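Local atomic coordinates of cell division control protein 13 (Saccharomyces cerevisiae, PDB entry 4HCE), a protein that helps maintain telomeres, its OB2 domain forming a dimer that is required for productive binding of Stn1. Residues E17-G21 with Y45-L49; D99-V103 with I128-T132; I34-K38 with R72-C76. One frame throughout, in Å; residues are numbered along the deposited sequence.

All three interactions belong to one OB fold. Interactions 1 and 2 meet through neighbouring strands, 16-27 and 101-110, of the same sheet, with centres about 10 Å apart. A salt bridge of 2.7 Å from Glu20 OE1 to Arg100 NE joins them. Beside it, a probable hydrogen bond of 2.8 Å runs from Ile101 N to Gly21 O. Interaction 3 lies on the other side of the chain's centre from interaction 1, about 23 Å from it between centres and about 11 Å between nearest atoms. Interactions 2 and 3 come within about 6 Å at their nearest atoms without touching. The second subunit reaches segments 45-49 and 34-38 at residues that take no part in the contacts themselves.

Interaction 1 of 3, residues E17-G21 with Y45-L49; sequences ERLEG and YFTQL
Phe46 sets its ring against the Leu19 side chain and the backbone of Glu20 and Gly21, where the bent first strand of the OB fold turns a corner. Residues 17-21 of this strand pair with strand 101-110, whereas beyond the corner, at Val24 and Gly25, the strand pairs with Tyr45 of strand 42-47. Residues 17-21 and 45-49 therefore meet by packing, and Phe46 carries the largest share of it. With CG anti to the backbone N (chi1 -177°), its ring reaches across to the first strand: CE2 lies 3.3 Å from Leu19 CB, and CZ lies 3.3 Å from Gly21 N, both approached obliquely, while Glu20 CA sits at the ring edge, in plane. Val103 and Ile67 extend this apolar packing around the ring.

Gly21 marks the corner itself. Its CA is 3.7 Å from Thr47 O and 4.0 Å from Gln48 CB, and a beta carbon in this position would run into Thr47 O and Gln48 CA. The backbone conformation would also press a side chain against the preceding carbonyl oxygen.

Glu20 takes part chiefly through its main chain, its O lying 3.2 Å from Gln48 CB, while its carboxylate is drawn off to a salt bridge with Arg100. After Thr47 the second segment leaves the sheet in an ST turn: Thr47 OG1, which is also hydrogen-bonded to Asn63 O, accepts from Leu49 N at 3.0 Å with an N-H...O angle of 160°.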
loop_
_atom_site.group_PDB
_atom_site.type_symbol
_atom_site.label_atom_id
_atom_site.label_comp_id
_atom_site.label_asym_id
_atom_site.label_seq_id
_atom_site.Cartn_x
_atom_site.Cartn_y
_atom_site.Cartn_z
ATOM N N GLU B 17 15.810 -10.165 -4.891
ATOM C CA GLU B 17 16.569 -9.102 -5.552
ATOM C C GLU B 17 17.413 -8.288 -4.590
ATOM O O GLU B 17 16.996 -7.984 -3.460
ATOM C CB GLU B 17 15.650 -8.152 -6.344
ATOM C CG GLU B 17 14.914 -8.810 -7.513
ATOM C CD GLU B 17 15.804 -9.141 -8.728
ATOM O OE1 GLU B 17 16.925 -8.603 -8.850
ATOM O OE2 GLU B 17 15.378 -9.959 -9.582
ATOM N N ARG B 18 18.595 -7.905 -5.067
ATOM C CA ARG B 18 19.420 -6.953 -4.356
ATOM C C ARG B 18 19.283 -5.570 -4.981
ATOM O O ARG B 18 19.531 -5.386 -6.171
ATOM C CB ARG B 18 20.884 -7.380 -4.340
ATOM C CG ARG B 18 21.770 -6.464 -3.498
ATOM C CD ARG B 18 23.180 -7.009 -3.415
ATOM N NE ARG B 18 23.156 -8.337 -2.809
ATOM C CZ ARG B 18 24.124 -9.242 -2.912
ATOM N NH1 ARG B 18 25.235 -8.969 -3.598
ATOM N NH2 ARG B 18 23.976 -10.425 -2.314
ATOM N N LEU B 19 18.877 -4.601 -4.177
ATOM C CA LEU B 19 18.736 -3.249 -4.679
ATOM C C LEU B 19 19.620 -2.330 -3.875
ATOM O O LEU B 19 19.880 -2.556 -2.686
ATOM C CB LEU B 19 17.264 -2.787 -4.641
ATOM C CG LEU B 19 16.199 -3.731 -5.257
ATOM C CD1 LEU B 19 14.806 -3.304 -4.876
ATOM C CD2 LEU B 19 16.270 -3.813 -6.772
ATOM N N GLU B 20 20.080 -1.283 -4.541
ATOM C CA GLU B 20 20.927 -0.282 -3.937
ATOM C C GLU B 20 20.400 1.094 -4.322
ATOM O O GLU B 20 19.909 1.298 -5.438
ATOM C CB GLU B 20 22.402 -0.475 -4.332
ATOM C CG GLU B 20 23.371 0.439 -3.528
ATOM C CD GLU B 20 23.443 1.889 -4.048
ATOM O OE1 GLU B 20 23.978 2.757 -3.322
ATOM O OE2 GLU B 20 22.957 2.171 -5.191
ATOM N N GLY B 21 20.464 2.033 -3.378
ATOM C CA GLY B 21 19.877 3.347 -3.592
ATOM C C GLY B 21 19.516 3.921 -2.254
ATOM O O GLY B 21 20.342 3.932 -1.314
ATOM N N TYR B 45 9.660 2.839 1.003
ATOM C CA TYR B 45 9.824 3.135 -0.409
ATOM C C TYR B 45 11.279 3.304 -0.743
ATOM O O TYR B 45 11.985 4.125 -0.145
ATOM C CB TYR B 45 8.996 4.363 -0.837
ATOM C CG TYR B 45 7.560 4.108 -0.533
ATOM C CD1 TYR B 45 6.875 3.120 -1.222
ATOM C CD2 TYR B 45 6.908 4.765 0.514
ATOM C CE1 TYR B 45 5.572 2.811 -0.933
ATOM C CE2 TYR B 45 5.589 4.459 0.825
ATOM C CZ TYR B 45 4.935 3.473 0.097
ATOM O OH TYR B 45 3.623 3.164 0.363
ATOM N N PHE B 46 11.680 2.551 -1.756
ATOM C CA PHE B 46 13.048 2.451 -2.181
ATOM C C PHE B 46 13.196 2.769 -3.661
ATOM O O PHE B 46 12.390 2.341 -4.486
ATOM C CB PHE B 46 13.558 1.052 -1.880
ATOM C CG PHE B 46 14.997 0.851 -2.217
ATOM C CD1 PHE B 46 15.987 0.984 -1.252
ATOM C CD2 PHE B 46 15.351 0.507 -3.495
ATOM C CE1 PHE B 46 17.322 0.803 -1.588
ATOM C CE2 PHE B 46 16.659 0.324 -3.829
ATOM C CZ PHE B 46 17.646 0.462 -2.880
ATOM N N THR B 47 14.220 3.553 -3.977
ATOM C CA THR B 47 14.563 3.895 -5.362
ATOM C C THR B 47 16.041 4.310 -5.508
ATOM O O THR B 47 16.636 4.868 -4.573
ATOM C CB THR B 47 13.667 5.010 -5.958
ATOM O OG1 THR B 47 13.902 5.093 -7.379
ATOM C CG2 THR B 47 13.951 6.373 -5.317
ATOM N N GLN B 48 16.614 4.037 -6.683
ATOM C CA GLN B 48 17.919 4.600 -7.060
ATOM C C GLN B 48 17.753 5.657 -8.178
ATOM O O GLN B 48 18.733 6.156 -8.733
ATOM C CB GLN B 48 18.858 3.490 -7.509
ATOM C CG GLN B 48 18.392 2.790 -8.784
ATOM C CD GLN B 48 19.375 1.747 -9.315
ATOM O OE1 GLN B 48 19.089 1.089 -10.328
ATOM N NE2 GLN B 48 20.532 1.600 -8.667
ATOM N N LEU B 49 16.504 5.971 -8.498
ATOM C CA LEU B 49 16.174 6.949 -9.533
ATOM C C LEU B 49 15.824 8.289 -8.913
ATOM O O LEU B 49 14.777 8.412 -8.294
ATOM C CB LEU B 49 14.954 6.487 -10.317
ATOM C CG LEU B 49 15.108 5.859 -11.687
ATOM C CD1 LEU B 49 15.200 7.008 -12.701
ATOM C CD2 LEU B 49 16.297 4.885 -11.782
#

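Interaction 2 of 3, residues D99-V103 with I128-T132; sequences DRISV and ISTDT
Ser102 and Ser129 form an antiparallel hydrogen-bonded pair at the open end of the beta hairpin made by strands 101-110 and 120-129 of the OB fold. Ser102 N donates to Ser129 O at 3.0 Å, and Ser129 N returns the bond to Ser102 O at 2.8 Å; both are almost straight (177° and 173°). The next pair, Val103 with Ile128, is non-hydrogen-bonded and meets through side chains that lie next to each other and point the same way. Ile128 extends CG1 anti to its own backbone N (chi1 -179°), which brings CD1 to 3.9 Å from Val103 CG1 and 4.1 Å from Ile101 CG2. Ile23 of the first strand touches both isoleucines, and Leu19 touches Val103, so this face packs towards the first strand, Ile101 and Val103 being buried.

Towards residue 99 the pairing fails. Ser129 OG accepts from Asp131 N at 3.0 Å in an ST turn, and the chain swings off the hairpin. The carbonyls of Arg100 and Thr130 then stand 3.8 Å apart (O to O), and a water 2.6 Å from Arg100 O lies near both. A second water bridges Asp99 and Thr130 O. Both carbonyl oxygens are acceptors and cannot bond each other, so on the Asp99 side of the serine pair the polar link between the segments is probably water-mediated, with loose direct packing beside it.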
loop_
_atom_site.group_PDB
_atom_site.type_symbol
_atom_site.label_atom_id
_atom_site.label_comp_id
_atom_site.label_asym_id
_atom_site.label_seq_id
_atom_site.Cartn_x
_atom_site.Cartn_y
_atom_site.Cartn_z
ATOM N N ASP B 99 23.336 9.152 2.797
ATOM C CA ASP B 99 23.874 7.812 2.927
ATOM C C ASP B 99 23.070 6.774 2.185
ATOM O O ASP B 99 21.865 6.633 2.382
ATOM C CB ASP B 99 23.944 7.405 4.389
ATOM C CG ASP B 99 24.756 8.365 5.224
ATOM O OD1 ASP B 99 24.612 9.599 5.071
ATOM O OD2 ASP B 99 25.536 7.861 6.047
ATOM N N ARG B 100 23.777 6.011 1.376
ATOM C CA ARG B 100 23.174 4.990 0.567
ATOM C C ARG B 100 22.860 3.715 1.325
ATOM O O ARG B 100 23.472 3.401 2.361
ATOM C CB ARG B 100 24.046 4.752 -0.649
ATOM C CG ARG B 100 24.138 6.084 -1.375
ATOM C CD ARG B 100 24.667 5.936 -2.742
ATOM N NE ARG B 100 23.727 5.374 -3.712
ATOM C CZ ARG B 100 22.831 6.057 -4.403
ATOM N NH1 ARG B 100 22.628 7.351 -4.174
ATOM N NH2 ARG B 100 22.128 5.420 -5.334
ATOM N N ILE B 101 21.860 3.014 0.808
ATOM C CA ILE B 101 21.317 1.846 1.456
ATOM C C ILE B 101 21.312 0.711 0.463
ATOM O O ILE B 101 21.132 0.915 -0.738
ATOM C CB ILE B 101 19.903 2.128 2.049
ATOM C CG1 ILE B 101 20.050 2.663 3.474
ATOM C CG2 ILE B 101 19.079 0.863 2.211
ATOM C CD1 ILE B 101 19.990 4.156 3.592
ATOM N N SER B 102 21.537 -0.485 0.980
ATOM C CA SER B 102 21.471 -1.670 0.186
ATOM C C SER B 102 20.506 -2.651 0.845
ATOM O O SER B 102 20.593 -2.891 2.062
ATOM C CB SER B 102 22.869 -2.277 0.076
ATOM O OG SER B 102 22.815 -3.390 -0.799
ATOM N N VAL B 103 19.603 -3.228 0.054
ATOM C CA VAL B 103 18.592 -4.143 0.591
ATOM C C VAL B 103 18.518 -5.424 -0.247
ATOM O O VAL B 103 18.781 -5.425 -1.460
ATOM C CB VAL B 103 17.176 -3.489 0.663
ATOM C CG1 VAL B 103 17.156 -2.286 1.596
ATOM C CG2 VAL B 103 16.685 -3.079 -0.715
ATOM N N ILE B 128 18.953 -5.743 5.066
ATOM C CA ILE B 128 19.200 -4.315 4.919
ATOM C C ILE B 128 20.539 -3.951 5.525
ATOM O O ILE B 128 20.871 -4.327 6.660
ATOM C CB ILE B 128 18.091 -3.420 5.540
ATOM C CG1 ILE B 128 18.410 -1.914 5.333
ATOM C CG2 ILE B 128 17.896 -3.736 7.020
ATOM C CD1 ILE B 128 17.187 -1.015 5.308
ATOM N N SER B 129 21.294 -3.204 4.736
ATOM C CA SER B 129 22.517 -2.640 5.192
ATOM C C SER B 129 22.468 -1.136 5.003
ATOM O O SER B 129 22.177 -0.622 3.906
ATOM C CB SER B 129 23.693 -3.227 4.444
ATOM O OG SER B 129 24.836 -2.519 4.845
ATOM N N THR B 130 22.748 -0.460 6.112
ATOM C CA THR B 130 22.848 0.991 6.231
ATOM C C THR B 130 24.238 1.452 5.765
ATOM O O THR B 130 24.627 2.606 5.945
ATOM C CB THR B 130 22.510 1.404 7.691
ATOM O OG1 THR B 130 21.130 1.785 7.763
ATOM C CG2 THR B 130 23.395 2.535 8.209
ATOM N N ASP B 131 24.961 0.512 5.158
ATOM C CA ASP B 131 26.166 0.754 4.370
ATOM C C ASP B 131 25.917 0.155 2.980
ATOM O O ASP B 131 24.791 -0.226 2.670
ATOM C CB ASP B 131 27.343 0.035 5.015
ATOM C CG ASP B 131 27.739 0.637 6.334
ATOM O OD1 ASP B 131 27.485 1.840 6.545
ATOM O OD2 ASP B 131 28.316 -0.098 7.162
ATOM N N THR B 132 26.910 0.165 2.098
ATOM C CA THR B 132 27.931 1.181 2.088
ATOM C C THR B 132 27.741 1.798 0.717
ATOM O O THR B 132 26.617 1.822 0.216
ATOM C CB THR B 132 29.349 0.623 2.260
ATOM O OG1 THR B 132 30.176 1.632 2.851
ATOM C CG2 THR B 132 29.937 0.187 0.922
HETATM O O HOH W 1 26.225 5.041 5.818
HETATM O O HOH W 2 25.899 4.018 3.007
#

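Interaction 3 of 3, residues I34-K38 with R72-C76; sequences INEFK and RERIC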
loop_
_atom_site.group_PDB
_atom_site.type_symbol
_atom_site.label_atom_id
_atom_site.label_comp_id
_atom_site.label_asym_id
_atom_site.label_seq_id
_atom_site.Cartn_x
_atom_site.Cartn_y
_atom_site.Cartn_z
ATOM N N ILE B 34 5.008 0.424 18.494
ATOM C CA ILE B 34 4.821 -0.848 17.818
ATOM C C ILE B 34 3.347 -1.253 17.708
ATOM O O ILE B 34 2.974 -2.008 16.808
ATOM C CB ILE B 34 5.647 -1.975 18.518
ATOM C CG1 ILE B 34 5.678 -3.261 17.672
ATOM C CG2 ILE B 34 5.136 -2.253 19.945
ATOM C CD1 ILE B 34 6.384 -3.124 16.331
ATOM N N ASN B 35 2.514 -0.751 18.619
ATOM C CA ASN B 35 1.085 -1.119 18.658
ATOM C C ASN B 35 0.302 -0.692 17.420
ATOM O O ASN B 35 -0.725 -1.285 17.104
ATOM C CB ASN B 35 0.401 -0.566 19.912
ATOM C CG ASN B 35 1.006 -1.103 21.196
ATOM O OD1 ASN B 35 1.431 -2.262 21.272
ATOM N ND2 ASN B 35 1.059 -0.250 22.219
ATOM N N GLU B 36 0.804 0.332 16.726
ATOM C CA GLU B 36 0.224 0.824 15.475
ATOM C C GLU B 36 0.170 -0.247 14.401
ATOM O O GLU B 36 -0.609 -0.129 13.454
ATOM C CB GLU B 36 1.064 1.976 14.922
ATOM C CG GLU B 36 1.659 2.894 15.982
ATOM C CD GLU B 36 0.750 4.044 16.334
ATOM O OE1 GLU B 36 0.252 4.686 15.395
ATOM O OE2 GLU B 36 0.539 4.307 17.533
ATOM N N PHE B 37 1.009 -1.275 14.549
ATOM C CA PHE B 37 1.177 -2.303 13.534
ATOM C C PHE B 37 0.523 -3.642 13.859
ATOM O O PHE B 37 0.932 -4.685 13.332
ATOM C CB PHE B 37 2.672 -2.438 13.160
ATOM C CG PHE B 37 3.274 -1.129 12.734
ATOM C CD1 PHE B 37 2.976 -0.592 11.473
ATOM C CD2 PHE B 37 4.049 -0.386 13.614
ATOM C CE1 PHE B 37 3.481 0.646 11.094
ATOM C CE2 PHE B 37 4.551 0.847 13.239
ATOM C CZ PHE B 37 4.270 1.369 11.979
ATOM N N LYS B 38 -0.501 -3.617 14.709
ATOM C CA LYS B 38 -1.307 -4.824 14.891
ATOM C C LYS B 38 -2.058 -5.156 13.597
ATOM O O LYS B 38 -1.970 -6.288 13.108
ATOM C CB LYS B 38 -2.287 -4.707 16.064
ATOM C CG LYS B 38 -2.958 -6.036 16.406
ATOM C CD LYS B 38 -3.885 -5.917 17.604
ATOM C CE LYS B 38 -4.588 -7.235 17.887
ATOM N NZ LYS B 38 -5.808 -7.000 18.707
ATOM N N ARG B 72 4.919 -7.166 13.383
ATOM C CA ARG B 72 5.536 -6.394 14.486
ATOM C C ARG B 72 6.862 -6.979 14.998
ATOM O O ARG B 72 7.786 -6.246 15.341
ATOM C CB ARG B 72 4.560 -6.245 15.642
ATOM C CG ARG B 72 3.412 -5.294 15.329
ATOM C CD ARG B 72 2.388 -5.329 16.438
ATOM N NE ARG B 72 1.729 -6.633 16.470
ATOM C CZ ARG B 72 0.779 -6.964 17.334
ATOM N NH1 ARG B 72 0.383 -6.093 18.247
ATOM N NH2 ARG B 72 0.228 -8.165 17.284
ATOM N N GLU B 73 6.942 -8.303 15.016
ATOM C CA GLU B 73 8.116 -9.015 15.470
ATOM C C GLU B 73 9.310 -8.717 14.556
ATOM O O GLU B 73 10.426 -8.485 15.024
ATOM C CB GLU B 73 7.828 -10.523 15.516
ATOM C CG GLU B 73 9.049 -11.372 15.824
ATOM C CD GLU B 73 8.788 -12.867 15.712
ATOM O OE1 GLU B 73 9.552 -13.626 16.329
ATOM O OE2 GLU B 73 7.834 -13.297 15.012
ATOM N N ARG B 74 9.060 -8.736 13.254
ATOM C CA ARG B 74 10.083 -8.399 12.285
ATOM C C ARG B 74 10.488 -6.918 12.364
ATOM O O ARG B 74 11.657 -6.586 12.232
ATOM C CB ARG B 74 9.629 -8.797 10.874
ATOM C CG ARG B 74 10.604 -8.435 9.773
ATOM C CD ARG B 74 11.941 -9.140 9.966
ATOM N NE ARG B 74 12.723 -9.041 8.741
ATOM C CZ ARG B 74 14.011 -9.325 8.638
ATOM N NH1 ARG B 74 14.692 -9.711 9.709
ATOM N NH2 ARG B 74 14.614 -9.197 7.467
ATOM N N ILE B 75 9.521 -6.035 12.603
ATOM C CA ILE B 75 9.808 -4.615 12.820
ATOM C C ILE B 75 10.751 -4.434 14.011
ATOM O O ILE B 75 11.714 -3.670 13.934
ATOM C CB ILE B 75 8.505 -3.814 13.042
ATOM C CG1 ILE B 75 7.681 -3.760 11.742
ATOM C CG2 ILE B 75 8.772 -2.404 13.590
ATOM C CD1 ILE B 75 6.302 -3.145 11.925
ATOM N N CYS B 76 10.465 -5.142 15.100
ATOM C CA CYS B 76 11.266 -5.070 16.321
ATOM C C CYS B 76 12.684 -5.581 16.124
ATOM O O CYS B 76 13.645 -4.938 16.547
ATOM C CB CYS B 76 10.573 -5.812 17.472
ATOM S SG CYS B 76 9.167 -4.855 18.068
HETATM O O HOH W 3 1.794 -4.577 19.821
#
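A water molecule links Asn35 to Arg72, donating to Asn35 OD1 at 2.8 Å and accepting a weak bond from Arg72 NH1 at 2.6 Å. Arg72 reaches it by running straight as far as CD and then bending (chi3 -67°), which lays the guanidinium alongside Lys38. CA and CB of Lys38 sit over one face of that group, with CB 3.7 Å from NH1, and the two chains point the same way. The lysine thus meets the arginine with its carbon chain, while the charged ends stay well apart. Nearer the helix, Arg72 CD passes 3.4 Å from Ile34 O, a carbonyl oxygen already bonded by Phe37 N at 3.1 Å, which closes the 3-10 turn 34-36.

The turn lies in the loop joining the first two strands of the OB fold, and Arg72 begins helix 72-79, in the connection after the third strand, 65-69. Ile34 sends CG1 anti to its backbone N (chi1 -169°) and across the arginine chain at about a right angle. Its CD1 methyl settles against the helix, 3.7 Å from both Ile75 CG2 and Cys76 SG. Replacing Arg72 with alanine would probably leave the water without its second protein partner and open a gap between the helix and the carbon chain of Lys38.

Phe37 closes the inner side. Ile75 CD1 stands over a face of its ring in a CH-pi contact, 4.2 Å from the ring centroid and 28° off the normal. Leu42 touches both side chains, and Phe31 meets the Phe37 ring edge-to-face. Neighbouring Glu36 packs on Tyr39 of the second subunit.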